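Local coordinates for protein Methylcobalamin\: coenzyme M methyltransferase (Methanosarcina mazei, PDB 4AY7) that transfers a methyl group from a methylated corrinoid to coenzyme M, a step of methanogenesis that depends on a zinc cofactor, at residues Thr85-Ala90 and Thr189-Ile194; Asp163-Lys168 and Glu182-Ile187; Lys176-Leu181 and Arg225-Ser230; Gln233-Ala236 and Val242-Leu245. All coordinates share one frame; numbering follows the deposited sequence.

Contact 1 of 4, residues Thr85-Ala90 and Thr189-Ile194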
loop_
_atom_site.group_PDB
_atom_site.type_symbol
_atom_site.label_atom_id
_atom_site.label_comp_id
_atom_site.label_asym_id
_atom_site.label_seq_id
_atom_site.Cartn_x
_atom_site.Cartn_y
_atom_site.Cartn_z
ATOM N N THR A 85 -5.914 7.098 5.317
ATOM C CA THR A 85 -6.547 8.393 5.563
ATOM C C THR A 85 -5.601 9.540 5.912
ATOM O O THR A 85 -6.056 10.730 6.013
ATOM C CB THR A 85 -7.639 8.351 6.711
ATOM O OG1 THR A 85 -7.002 8.132 7.979
ATOM C CG2 THR A 85 -8.723 7.238 6.510
ATOM N N VAL A 86 -4.323 9.305 6.077
ATOM C CA VAL A 86 -3.474 10.394 6.511
ATOM C C VAL A 86 -3.492 11.620 5.571
ATOM O O VAL A 86 -3.550 12.782 6.015
ATOM C CB VAL A 86 -2.034 9.898 6.805
ATOM C CG1 VAL A 86 -1.039 11.036 7.100
ATOM C CG2 VAL A 86 -2.026 8.938 7.988
ATOM N N LEU A 87 -3.318 11.350 4.285
ATOM C CA LEU A 87 -3.181 12.414 3.326
ATOM C C LEU A 87 -4.561 13.070 3.142
ATOM O O LEU A 87 -4.686 14.280 3.078
ATOM C CB LEU A 87 -2.592 11.867 1.979
ATOM C CG LEU A 87 -2.494 12.922 0.823
ATOM C CD1 LEU A 87 -1.692 14.143 1.329
ATOM C CD2 LEU A 87 -1.900 12.275 -0.443
ATOM N N VAL A 88 -5.614 12.278 3.013
ATOM C CA VAL A 88 -6.933 12.887 2.733
ATOM C C VAL A 88 -7.389 13.780 3.905
ATOM O O VAL A 88 -7.986 14.864 3.691
ATOM C CB VAL A 88 -7.981 11.820 2.344
ATOM C CG1 VAL A 88 -7.601 11.217 0.975
ATOM C CG2 VAL A 88 -8.065 10.694 3.335
ATOM N N GLU A 89 -7.052 13.385 5.118
ATOM C CA GLU A 89 -7.287 14.195 6.260
ATOM C C GLU A 89 -6.468 15.472 6.241
ATOM O O GLU A 89 -7.001 16.517 6.621
ATOM C CB GLU A 89 -6.924 13.450 7.520
ATOM C CG GLU A 89 -7.129 14.269 8.770
ATOM C CD GLU A 89 -6.925 13.456 10.051
ATOM O OE1 GLU A 89 -5.982 12.684 10.071
ATOM O OE2 GLU A 89 -7.642 13.557 11.079
ATOM N N ALA A 90 -5.206 15.397 5.915
ATOM C CA ALA A 90 -4.372 16.609 5.737
ATOM C C ALA A 90 -4.919 17.525 4.644
ATOM O O ALA A 90 -4.928 18.746 4.833
ATOM C CB ALA A 90 -2.938 16.213 5.502
ATOM N N THR A 189 -3.365 14.271 -7.312
ATOM C CA THR A 189 -2.074 13.721 -7.735
ATOM C C THR A 189 -0.938 14.589 -7.219
ATOM O O THR A 189 0.063 14.057 -6.723
ATOM C CB THR A 189 -2.029 13.507 -9.257
ATOM O OG1 THR A 189 -3.119 12.648 -9.570
ATOM C CG2 THR A 189 -0.714 12.895 -9.791
ATOM N N GLU A 190 -1.150 15.901 -7.255
ATOM C CA GLU A 190 -0.170 16.827 -6.799
ATOM C C GLU A 190 0.107 16.595 -5.300
ATOM O O GLU A 190 1.237 16.591 -4.860
ATOM C CB GLU A 190 -0.690 18.248 -7.048
ATOM C CG GLU A 190 0.162 19.389 -6.541
ATOM C CD GLU A 190 -0.472 20.773 -6.865
ATOM O OE1 GLU A 190 -1.020 20.943 -8.009
ATOM O OE2 GLU A 190 -0.422 21.699 -5.978
ATOM N N ALA A 191 -0.958 16.527 -4.527
ATOM C CA ALA A 191 -0.839 16.332 -3.066
ATOM C C ALA A 191 -0.139 14.999 -2.821
ATOM O O ALA A 191 0.696 14.873 -1.928
ATOM C CB ALA A 191 -2.236 16.352 -2.357
ATOM N N SER A 192 -0.508 13.990 -3.579
ATOM C CA SER A 192 0.058 12.618 -3.402
ATOM C C SER A 192 1.569 12.613 -3.594
ATOM O O SER A 192 2.304 12.025 -2.814
ATOM C CB SER A 192 -0.646 11.628 -4.371
ATOM O OG SER A 192 -1.966 11.357 -3.851
ATOM N N ILE A 193 2.034 13.323 -4.608
ATOM C CA ILE A 193 3.457 13.315 -4.940
ATOM C C ILE A 193 4.214 14.038 -3.821
ATOM O O ILE A 193 5.290 13.575 -3.347
ATOM C CB ILE A 193 3.667 14.027 -6.286
ATOM C CG1 ILE A 193 3.130 13.144 -7.367
ATOM C CG2 ILE A 193 5.107 14.442 -6.450
ATOM C CD1 ILE A 193 2.989 13.857 -8.680
ATOM N N ILE A 194 3.650 15.152 -3.376
ATOM C CA ILE A 194 4.271 15.938 -2.290
ATOM C C ILE A 194 4.469 15.066 -1.031
ATOM O O ILE A 194 5.526 15.088 -0.402
ATOM C CB ILE A 194 3.484 17.201 -1.943
ATOM C CG1 ILE A 194 3.559 18.237 -3.099
ATOM C CG2 ILE A 194 3.985 17.806 -0.601
ATOM C CD1 ILE A 194 2.504 19.337 -3.113
#

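Contact 2 of 4, residues Asp163-Lys168 and Glu182-Ile187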
loop_
_atom_site.group_PDB
_atom_site.type_symbol
_atom_site.label_atom_id
_atom_site.label_comp_id
_atom_site.label_asym_id
_atom_site.label_seq_id
_atom_site.Cartn_x
_atom_site.Cartn_y
_atom_site.Cartn_z
ATOM N N ASP A 163 -12.023 10.833 -2.183
ATOM C CA ASP A 163 -12.268 11.348 -0.798
ATOM C C ASP A 163 -12.393 12.880 -0.707
ATOM O O ASP A 163 -13.158 13.370 0.194
ATOM C CB ASP A 163 -11.223 10.842 0.193
ATOM C CG ASP A 163 -11.345 9.330 0.471
ATOM O OD1 ASP A 163 -12.454 8.726 0.400
ATOM O OD2 ASP A 163 -10.334 8.773 0.895
ATOM N N LEU A 164 -11.816 13.635 -1.671
ATOM C CA LEU A 164 -11.955 15.086 -1.619
ATOM C C LEU A 164 -13.403 15.432 -1.902
ATOM O O LEU A 164 -13.938 16.402 -1.357
ATOM C CB LEU A 164 -11.091 15.768 -2.662
ATOM C CG LEU A 164 -9.618 15.721 -2.364
ATOM C CD1 LEU A 164 -8.823 16.365 -3.500
ATOM C CD2 LEU A 164 -9.262 16.294 -1.020
ATOM N N VAL A 165 -14.040 14.673 -2.805
ATOM C CA VAL A 165 -15.339 15.050 -3.351
ATOM C C VAL A 165 -16.499 14.110 -2.995
ATOM O O VAL A 165 -17.660 14.406 -3.295
ATOM C CB VAL A 165 -15.252 15.260 -4.899
ATOM C CG1 VAL A 165 -14.070 16.193 -5.218
ATOM C CG2 VAL A 165 -15.077 13.962 -5.635
ATOM N N SER A 166 -16.202 13.011 -2.321
ATOM C CA SER A 166 -17.173 11.913 -2.048
ATOM C C SER A 166 -17.143 10.921 -3.263
ATOM O O SER A 166 -17.016 11.297 -4.434
ATOM C CB SER A 166 -18.600 12.446 -1.745
ATOM O OG SER A 166 -19.371 12.744 -2.937
ATOM N N VAL A 167 -17.289 9.626 -2.999
ATOM C CA VAL A 167 -17.268 8.702 -4.098
ATOM C C VAL A 167 -18.529 8.889 -4.946
ATOM O O VAL A 167 -18.498 8.723 -6.171
ATOM C CB VAL A 167 -17.093 7.216 -3.651
ATOM C CG1 VAL A 167 -18.322 6.706 -2.965
ATOM C CG2 VAL A 167 -16.787 6.377 -4.885
ATOM N N LYS A 168 -19.620 9.310 -4.336
ATOM C CA LYS A 168 -20.839 9.553 -5.107
ATOM C C LYS A 168 -20.694 10.702 -6.153
ATOM O O LYS A 168 -21.158 10.586 -7.291
ATOM C CB LYS A 168 -21.942 9.842 -4.138
ATOM C CG LYS A 168 -23.301 9.954 -4.759
ATOM C CD LYS A 168 -24.283 10.484 -3.725
ATOM C CE LYS A 168 -25.429 11.238 -4.393
ATOM N NZ LYS A 168 -26.391 10.271 -4.990
ATOM N N GLU A 182 -11.479 15.616 -13.660
ATOM C CA GLU A 182 -10.069 15.913 -13.895
ATOM C C GLU A 182 -9.400 16.910 -13.010
ATOM O O GLU A 182 -8.244 16.715 -12.620
ATOM C CB GLU A 182 -9.811 16.314 -15.351
ATOM C CG GLU A 182 -9.973 15.164 -16.322
ATOM C CD GLU A 182 -9.460 15.577 -17.705
ATOM O OE1 GLU A 182 -8.306 16.100 -17.835
ATOM O OE2 GLU A 182 -10.253 15.445 -18.647
ATOM N N GLN A 183 -10.123 17.948 -12.616
ATOM C CA GLN A 183 -9.549 18.903 -11.661
ATOM C C GLN A 183 -9.244 18.235 -10.335
ATOM O O GLN A 183 -8.179 18.460 -9.768
ATOM C CB GLN A 183 -10.491 20.065 -11.440
ATOM C CG GLN A 183 -9.792 21.182 -10.737
ATOM C CD GLN A 183 -10.705 22.359 -10.521
ATOM O OE1 GLN A 183 -11.828 22.463 -11.104
ATOM N NE2 GLN A 183 -10.219 23.290 -9.712
ATOM N N ALA A 184 -10.166 17.402 -9.849
ATOM C CA ALA A 184 -9.918 16.683 -8.580
ATOM C C ALA A 184 -8.739 15.720 -8.620
ATOM O O ALA A 184 -7.904 15.648 -7.686
ATOM C CB ALA A 184 -11.191 15.952 -8.150
ATOM N N LEU A 185 -8.687 14.932 -9.690
ATOM C CA LEU A 185 -7.579 14.032 -9.935
ATOM C C LEU A 185 -6.280 14.787 -9.980
ATOM O O LEU A 185 -5.339 14.384 -9.340
ATOM C CB LEU A 185 -7.806 13.286 -11.241
ATOM C CG LEU A 185 -8.923 12.239 -11.132
ATOM C CD1 LEU A 185 -9.321 11.714 -12.518
ATOM C CD2 LEU A 185 -8.433 11.072 -10.287
ATOM N N ASP A 186 -6.241 15.961 -10.603
ATOM C CA ASP A 186 -5.021 16.725 -10.641
ATOM C C ASP A 186 -4.574 17.253 -9.300
ATOM O O ASP A 186 -3.385 17.185 -8.976
ATOM C CB ASP A 186 -5.117 17.882 -11.692
ATOM C CG ASP A 186 -5.109 17.330 -13.174
ATOM O OD1 ASP A 186 -4.793 16.123 -13.381
ATOM O OD2 ASP A 186 -5.479 18.096 -14.087
ATOM N N ILE A 187 -5.495 17.793 -8.499
ATOM C CA ILE A 187 -5.147 18.240 -7.156
ATOM C C ILE A 187 -4.710 17.040 -6.305
ATOM O O ILE A 187 -3.680 17.127 -5.599
ATOM C CB ILE A 187 -6.336 18.911 -6.450
ATOM C CG1 ILE A 187 -6.755 20.197 -7.211
ATOM C CG2 ILE A 187 -5.998 19.227 -5.012
ATOM C CD1 ILE A 187 -8.192 20.621 -6.991
#

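Contact 3 of 4, residues Lys176-Leu181 and Arg225-Ser230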
loop_
_atom_site.group_PDB
_atom_site.type_symbol
_atom_site.label_atom_id
_atom_site.label_comp_id
_atom_site.label_asym_id
_atom_site.label_seq_id
_atom_site.Cartn_x
_atom_site.Cartn_y
_atom_site.Cartn_z
ATOM N N LYS A 176 -20.703 12.851 -16.104
ATOM C CA LYS A 176 -21.439 14.062 -16.417
ATOM C C LYS A 176 -20.631 15.346 -16.349
ATOM O O LYS A 176 -21.022 16.312 -16.983
ATOM C CB LYS A 176 -22.694 14.190 -15.536
ATOM C CG LYS A 176 -24.024 14.083 -16.278
ATOM C CD LYS A 176 -24.394 12.628 -16.544
ATOM C CE LYS A 176 -25.796 12.456 -17.139
ATOM N NZ LYS A 176 -26.370 11.167 -16.643
ATOM N N LYS A 177 -19.534 15.386 -15.591
ATOM C CA LYS A 177 -18.730 16.591 -15.474
ATOM C C LYS A 177 -17.268 16.218 -15.437
ATOM O O LYS A 177 -16.623 16.365 -14.407
ATOM C CB LYS A 177 -19.051 17.345 -14.170
ATOM C CG LYS A 177 -20.474 17.912 -13.995
ATOM C CD LYS A 177 -20.801 19.277 -14.626
ATOM C CE LYS A 177 -19.847 20.443 -14.289
ATOM N NZ LYS A 177 -20.198 21.732 -14.967
ATOM N N THR A 178 -16.730 15.753 -16.562
ATOM C CA THR A 178 -15.400 15.202 -16.560
ATOM C C THR A 178 -14.357 16.280 -16.276
ATOM O O THR A 178 -13.266 15.954 -15.786
ATOM C CB THR A 178 -15.105 14.506 -17.882
ATOM O OG1 THR A 178 -15.180 15.463 -18.960
ATOM C CG2 THR A 178 -16.116 13.317 -18.099
ATOM N N ASP A 179 -14.671 17.562 -16.519
ATOM C CA ASP A 179 -13.747 18.623 -16.120
ATOM C C ASP A 179 -13.524 18.624 -14.629
ATOM O O ASP A 179 -12.429 18.939 -14.164
ATOM C CB ASP A 179 -14.251 20.002 -16.478
ATOM C CG ASP A 179 -13.675 20.510 -17.716
ATOM O OD1 ASP A 179 -13.448 19.688 -18.626
ATOM O OD2 ASP A 179 -13.468 21.737 -17.831
ATOM N N LEU A 180 -14.597 18.414 -13.864
ATOM C CA LEU A 180 -14.483 18.387 -12.414
ATOM C C LEU A 180 -13.747 17.124 -11.914
ATOM O O LEU A 180 -12.864 17.138 -11.062
ATOM C CB LEU A 180 -15.878 18.516 -11.734
ATOM C CG LEU A 180 -16.678 19.803 -11.886
ATOM C CD1 LEU A 180 -18.029 19.575 -11.210
ATOM C CD2 LEU A 180 -15.988 21.021 -11.275
ATOM N N LEU A 181 -14.135 16.013 -12.472
ATOM C CA LEU A 181 -13.367 14.800 -12.313
ATOM C C LEU A 181 -11.849 15.016 -12.521
ATOM O O LEU A 181 -11.027 14.648 -11.640
ATOM C CB LEU A 181 -13.844 13.706 -13.251
ATOM C CG LEU A 181 -13.225 12.374 -12.876
ATOM C CD1 LEU A 181 -14.140 11.569 -11.976
ATOM C CD2 LEU A 181 -12.946 11.574 -14.150
ATOM N N ARG A 225 -8.513 3.759 -18.147
ATOM C CA ARG A 225 -7.641 4.114 -19.287
ATOM C C ARG A 225 -7.814 5.544 -19.713
ATOM O O ARG A 225 -6.847 6.204 -20.034
ATOM C CB ARG A 225 -7.829 3.181 -20.473
ATOM C CG ARG A 225 -7.265 1.801 -20.174
ATOM C CD ARG A 225 -7.545 0.862 -21.298
ATOM N NE ARG A 225 -8.936 0.412 -21.420
ATOM C CZ ARG A 225 -9.420 -0.698 -20.884
ATOM N NH1 ARG A 225 -8.677 -1.491 -20.116
ATOM N NH2 ARG A 225 -10.664 -1.009 -21.138
ATOM N N GLN A 226 -9.023 6.063 -19.645
ATOM C CA GLN A 226 -9.263 7.412 -20.119
ATOM C C GLN A 226 -8.735 8.500 -19.145
ATOM O O GLN A 226 -8.159 9.539 -19.607
ATOM C CB GLN A 226 -10.744 7.668 -20.327
ATOM C CG GLN A 226 -10.849 9.079 -20.813
ATOM C CD GLN A 226 -12.150 9.392 -21.489
ATOM O OE1 GLN A 226 -13.119 8.610 -21.415
ATOM N NE2 GLN A 226 -12.219 10.582 -22.068
ATOM N N PHE A 227 -8.957 8.278 -17.831
ATOM C CA PHE A 227 -8.662 9.302 -16.793
ATOM C C PHE A 227 -7.649 8.985 -15.701
ATOM O O PHE A 227 -6.944 9.890 -15.222
ATOM C CB PHE A 227 -9.926 9.725 -16.038
ATOM C CG PHE A 227 -11.066 10.148 -16.924
ATOM C CD1 PHE A 227 -11.019 11.331 -17.598
ATOM C CD2 PHE A 227 -12.197 9.340 -17.048
ATOM C CE1 PHE A 227 -12.079 11.698 -18.409
ATOM C CE2 PHE A 227 -13.241 9.683 -17.875
ATOM C CZ PHE A 227 -13.191 10.860 -18.543
ATOM N N LEU A 228 -7.581 7.714 -15.302
ATOM C CA LEU A 228 -6.830 7.324 -14.088
ATOM C C LEU A 228 -5.395 7.018 -14.397
ATOM O O LEU A 228 -4.504 7.458 -13.679
ATOM C CB LEU A 228 -7.551 6.189 -13.415
ATOM C CG LEU A 228 -9.053 6.378 -13.126
ATOM C CD1 LEU A 228 -9.615 5.186 -12.291
ATOM C CD2 LEU A 228 -9.365 7.763 -12.467
ATOM N N LYS A 229 -5.142 6.292 -15.491
ATOM C CA LYS A 229 -3.802 5.842 -15.854
ATOM C C LYS A 229 -2.805 7.006 -15.897
ATOM O O LYS A 229 -1.712 6.897 -15.346
ATOM C CB LYS A 229 -3.865 5.152 -17.221
ATOM C CG LYS A 229 -2.602 4.469 -17.635
ATOM C CD LYS A 229 -2.900 3.586 -18.853
ATOM C CE LYS A 229 -1.670 3.310 -19.658
ATOM N NZ LYS A 229 -1.806 2.075 -20.535
ATOM N N SER A 230 -3.203 8.114 -16.523
ATOM C CA SER A 230 -2.284 9.255 -16.647
ATOM C C SER A 230 -1.854 9.861 -15.336
ATOM O O SER A 230 -0.669 10.264 -15.209
ATOM C CB SER A 230 -2.799 10.364 -17.613
ATOM O OG SER A 230 -3.984 10.918 -17.067
#

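Contact 4 of 4, residues Gln233-Ala236 and Val242-Leu245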
loop_
_atom_site.group_PDB
_atom_site.type_symbol
_atom_site.label_atom_id
_atom_site.label_comp_id
_atom_site.label_asym_id
_atom_site.label_seq_id
_atom_site.Cartn_x
_atom_site.Cartn_y
_atom_site.Cartn_z
ATOM N N GLN A 233 0.599 7.246 -13.749
ATOM C CA GLN A 233 1.866 7.510 -14.458
ATOM C C GLN A 233 2.602 8.742 -13.953
ATOM O O GLN A 233 3.826 8.685 -13.735
ATOM C CB GLN A 233 1.632 7.672 -15.951
ATOM C CG GLN A 233 1.346 6.336 -16.587
ATOM C CD GLN A 233 0.876 6.419 -18.043
ATOM O OE1 GLN A 233 0.221 7.372 -18.445
ATOM N NE2 GLN A 233 1.168 5.394 -18.809
ATOM N N LYS A 234 1.864 9.824 -13.693
ATOM C CA LYS A 234 2.505 11.047 -13.216
ATOM C C LYS A 234 3.039 10.852 -11.821
ATOM O O LYS A 234 4.136 11.345 -11.474
ATOM C CB LYS A 234 1.553 12.206 -13.245
ATOM C CG LYS A 234 2.186 13.534 -12.889
ATOM C CD LYS A 234 1.088 14.588 -12.872
ATOM C CE LYS A 234 1.637 16.001 -12.690
ATOM N NZ LYS A 234 2.789 16.193 -13.632
ATOM N N PHE A 235 2.255 10.152 -10.975
ATOM C CA PHE A 235 2.763 9.849 -9.646
ATOM C C PHE A 235 4.075 9.071 -9.671
ATOM O O PHE A 235 5.070 9.451 -9.004
ATOM C CB PHE A 235 1.705 9.022 -8.892
ATOM C CG PHE A 235 2.109 8.656 -7.502
ATOM C CD1 PHE A 235 2.783 7.503 -7.254
ATOM C CD2 PHE A 235 1.765 9.503 -6.422
ATOM C CE1 PHE A 235 3.139 7.139 -5.959
ATOM C CE2 PHE A 235 2.138 9.175 -5.134
ATOM C CZ PHE A 235 2.850 7.980 -4.907
ATOM N N ALA A 236 4.081 7.957 -10.412
ATOM C CA ALA A 236 5.234 7.031 -10.417
ATOM C C ALA A 236 6.416 7.765 -10.969
ATOM O O ALA A 236 7.523 7.661 -10.440
ATOM C CB ALA A 236 4.971 5.822 -11.264
ATOM N N VAL A 242 11.662 3.841 -5.671
ATOM C CA VAL A 242 10.901 2.688 -6.078
ATOM C C VAL A 242 9.491 2.785 -5.530
ATOM O O VAL A 242 9.256 3.263 -4.389
ATOM C CB VAL A 242 11.645 1.383 -5.678
ATOM C CG1 VAL A 242 10.725 0.155 -5.818
ATOM C CG2 VAL A 242 12.979 1.284 -6.479
ATOM N N THR A 243 8.531 2.522 -6.425
ATOM C CA THR A 243 7.117 2.530 -6.058
ATOM C C THR A 243 6.407 1.206 -6.392
ATOM O O THR A 243 6.829 0.448 -7.291
ATOM C CB THR A 243 6.364 3.668 -6.743
ATOM O OG1 THR A 243 6.485 3.492 -8.127
ATOM C CG2 THR A 243 6.907 5.079 -6.392
ATOM N N VAL A 244 5.282 0.999 -5.723
ATOM C CA VAL A 244 4.425 -0.162 -5.858
ATOM C C VAL A 244 2.967 0.304 -5.887
ATOM O O VAL A 244 2.545 1.141 -5.079
ATOM C CB VAL A 244 4.658 -1.179 -4.693
ATOM C CG1 VAL A 244 3.709 -2.364 -4.766
ATOM C CG2 VAL A 244 6.067 -1.756 -4.731
ATOM N N LEU A 245 2.179 -0.250 -6.792
ATOM C CA LEU A 245 0.775 0.070 -6.926
ATOM C C LEU A 245 -0.045 -1.151 -6.505
ATOM O O LEU A 245 0.087 -2.230 -7.083
ATOM C CB LEU A 245 0.452 0.425 -8.365
ATOM C CG LEU A 245 -0.990 0.526 -8.725
ATOM C CD1 LEU A 245 -1.525 1.766 -7.979
ATOM C CD2 LEU A 245 -1.144 0.773 -10.207
#

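Contact 1 of 4, residues Thr85-Ala90 and Thr189-Ile194
Leu87 on helix 86-90, a short helix in the excursion that follows strand 78-80 of the TIM barrel, pushes its side chain against Ala191 and Ser192 of the long helix 178-202. With CG swung to the far side from the backbone N (chi1 176°), the leucine reaches across to helix 178-202 and sets its fork on the helix surface. Both methyls lie near Ala191 O, Leu87 CD2 at 4.0 Å and Leu87 CD1 at 4.1 Å. CD1 is the one beside the alanine methyl, 4.3 Å from Ala191 CB. CD2 reaches on to the serine and does the closer touching: it lies 3.5 Å from Ser192 OG and 3.6 Å from Ser192 CA.

The contact with Ser192 OG is van der Waals in kind. That hydroxyl turns back along its own helix, beside the backbone N (chi1 -75°), and hydrogen-bonds to Ala188 O, so a buried polar atom is satisfied locally and can face a methyl group. In the α/β barrel of the uroporphyrinogen decarboxylase family, helix 178-202 is the last of three helices between strand 150-155 and strand 206-210; the leucine therefore ties a segment lying between the first and second parallel strands to the connection made after the second. Leu87 CA and Ser192 CA are 7.5 Å apart, and the small Ala191 and Ser192 are consistent with this close approach.

Behind Leu87 the start of its helix is held by Glu155, whose OE2 accepts a hydrogen bond from Val88 N and a weak one from Leu87 N. On the flank, Val160 of helix 157-165 packs on both Val88 and Ser192.

Contact 2 of 4, residues Asp163-Lys168 and Glu182-Ile187
Leu164, one residue from the end of helix 157-165, leans on the side of helix 178-202 and reaches Ala184 and Ile187. Both helices belong to the connection between the parallel barrel strands 150-155 and 206-210, which is built here from three helices in succession; the third, 178-202, packs back against the end of the first. Leu164 is extended, CD1 lying anti to CA (chi2 177°), and this methyl makes both of its contacts. CD1 is 4.3 Å from Ile187 CG2, a methyl-to-methyl meeting, and equally far from Ala184 O.

Val165 comes next and covers the other part of the alanine. Its CG1, the branch beside the backbone N, meets Ala184 CB at 4.1 Å, so Val165 takes the methyl of Ala184 and Leu164 its carbonyl oxygen. Phe170 and Trp173 of helix 167-176, together with Leu115, close round the same valine.

Ser166 then breaks the helix with a positive phi of 87° and turns the chain away from the contact. It stands at the N-cap of helix 167-176, where its side chain caps a backbone N in the first turn and its OG also bonds to Ser169 OG. The chain thus ends one helix and begins the next within a single residue.

On the partner helix Leu185 faces the other way, toward Phe227 and Leu228 of helix 221-238. The side-chain contacts are methyl to methyl, apart from Leu164 CD1 against Ala184 O, and the backbones come near, with Leu164 CA only 7.4 Å from Ala184 CA.

Contact 3 of 4, residues Lys176-Leu181 and Arg225-Ser230
Phe227 holds its CG beside the backbone N and opposite the carbonyl carbon (chi1 -52°), while Leu181 swings CG to the side away from its own N (chi1 -168°); these two turns lay a leucine methyl on the phenyl ring. Leu181 CD2 sits 3.8 Å from the centroid of the Phe227 ring. Standing 19° off the ring normal, it makes a CH-pi contact over the face. The methyl is shifted toward the rim, so that Phe227 CG is the ring atom nearest to Leu181 CD2, at 3.6 Å. Thr178, one turn earlier, comes at the far end of the ring: its CG2 approaches Phe227 CZ obliquely, at 3.8 Å.

The two helices involved, 178-202 and 221-238, lead into the neighbouring barrel strands 206-210 and 242-246, and the phenyl side chain bridges them near the start of the first, where Lys177 takes the N-cap position. Gln226 CG lies 3.6 Å above the plane of the Phe227 ring on the opposite face, so the ring is sandwiched between that methylene and the leucine methyl. With an alanine in place of this phenylalanine, Leu181 CD2, Thr178 CG2 and Gln226 CG would probably lose the ring they pack on, opening a gap between the helices.

The helix carrying Phe227 has a wider pi-type turn over 225-228, and Phe227 O accepts a hydrogen bond from Arg231 NH1. Leu181 also packs on Phe170 and Ser174 of helix 167-176.

Contact 4 of 4, residues Gln233-Ala236 and Val242-Leu245
Thr243 presents both branches of its side chain to helix 221-238, one to Phe235 and one to Ala236. This is the packing of helix on strand within a beta-alpha-beta crossover: strand 206-210, helix 221-238 and strand 242-246 follow one another in the parallel barrel, and the last turns of the helix lie against the strand it leads to. Thr243 CG2 comes obliquely to the phenyl ring, 4.3 Å from Phe235 CE1. Thr243 OG1, placed between the backbone N and the carbonyl carbon (chi1 60°), meets Ala236 CB at 4.2 Å. Ala236, with only a methyl, lets the chains approach to 6.5 Å between its CA and that of Thr243.

Further out, the phenyl ring of Phe235 is wedged among Ser192, Ile193 and Ala196 of helix 178-202, Ile209 of strand 206-210, and Phe263, which also touches Thr243.

The strand leads directly to the zinc ligand His246, whose side chain is about 10 Å from that of Thr243. Backbone bonds to Ile207 and Ile209 on one edge and to Gly265 on the other hold the strand, and Thr243 N donates to the carboxylate oxygen OE1 of Glu264.

Overall arrangement
Helix 178-202 is the common support of contacts 1, 2 and 3: residues 178-181, 182-187 and 189-194 follow one another along it and meet, in turn, helix 221-238, helix 157-165 and helix 86-90. Along the chain contact 2 falls within the span of contact 1, contact 3 crosses both, and contact 4 follows contact 3. Contacts 2 and 3 have centres 10 Å apart and touch through Leu185 on Leu228; contacts 1 and 2 are 12 Å apart. Contact 4 joins helix 221-238, shared with contact 3, to strand 242-246, and touches contact 1. Contacts 1 and 3 lie 19 Å apart. Together they run from the outer helices of the TIM barrel inward to the strand that carries a zinc ligand.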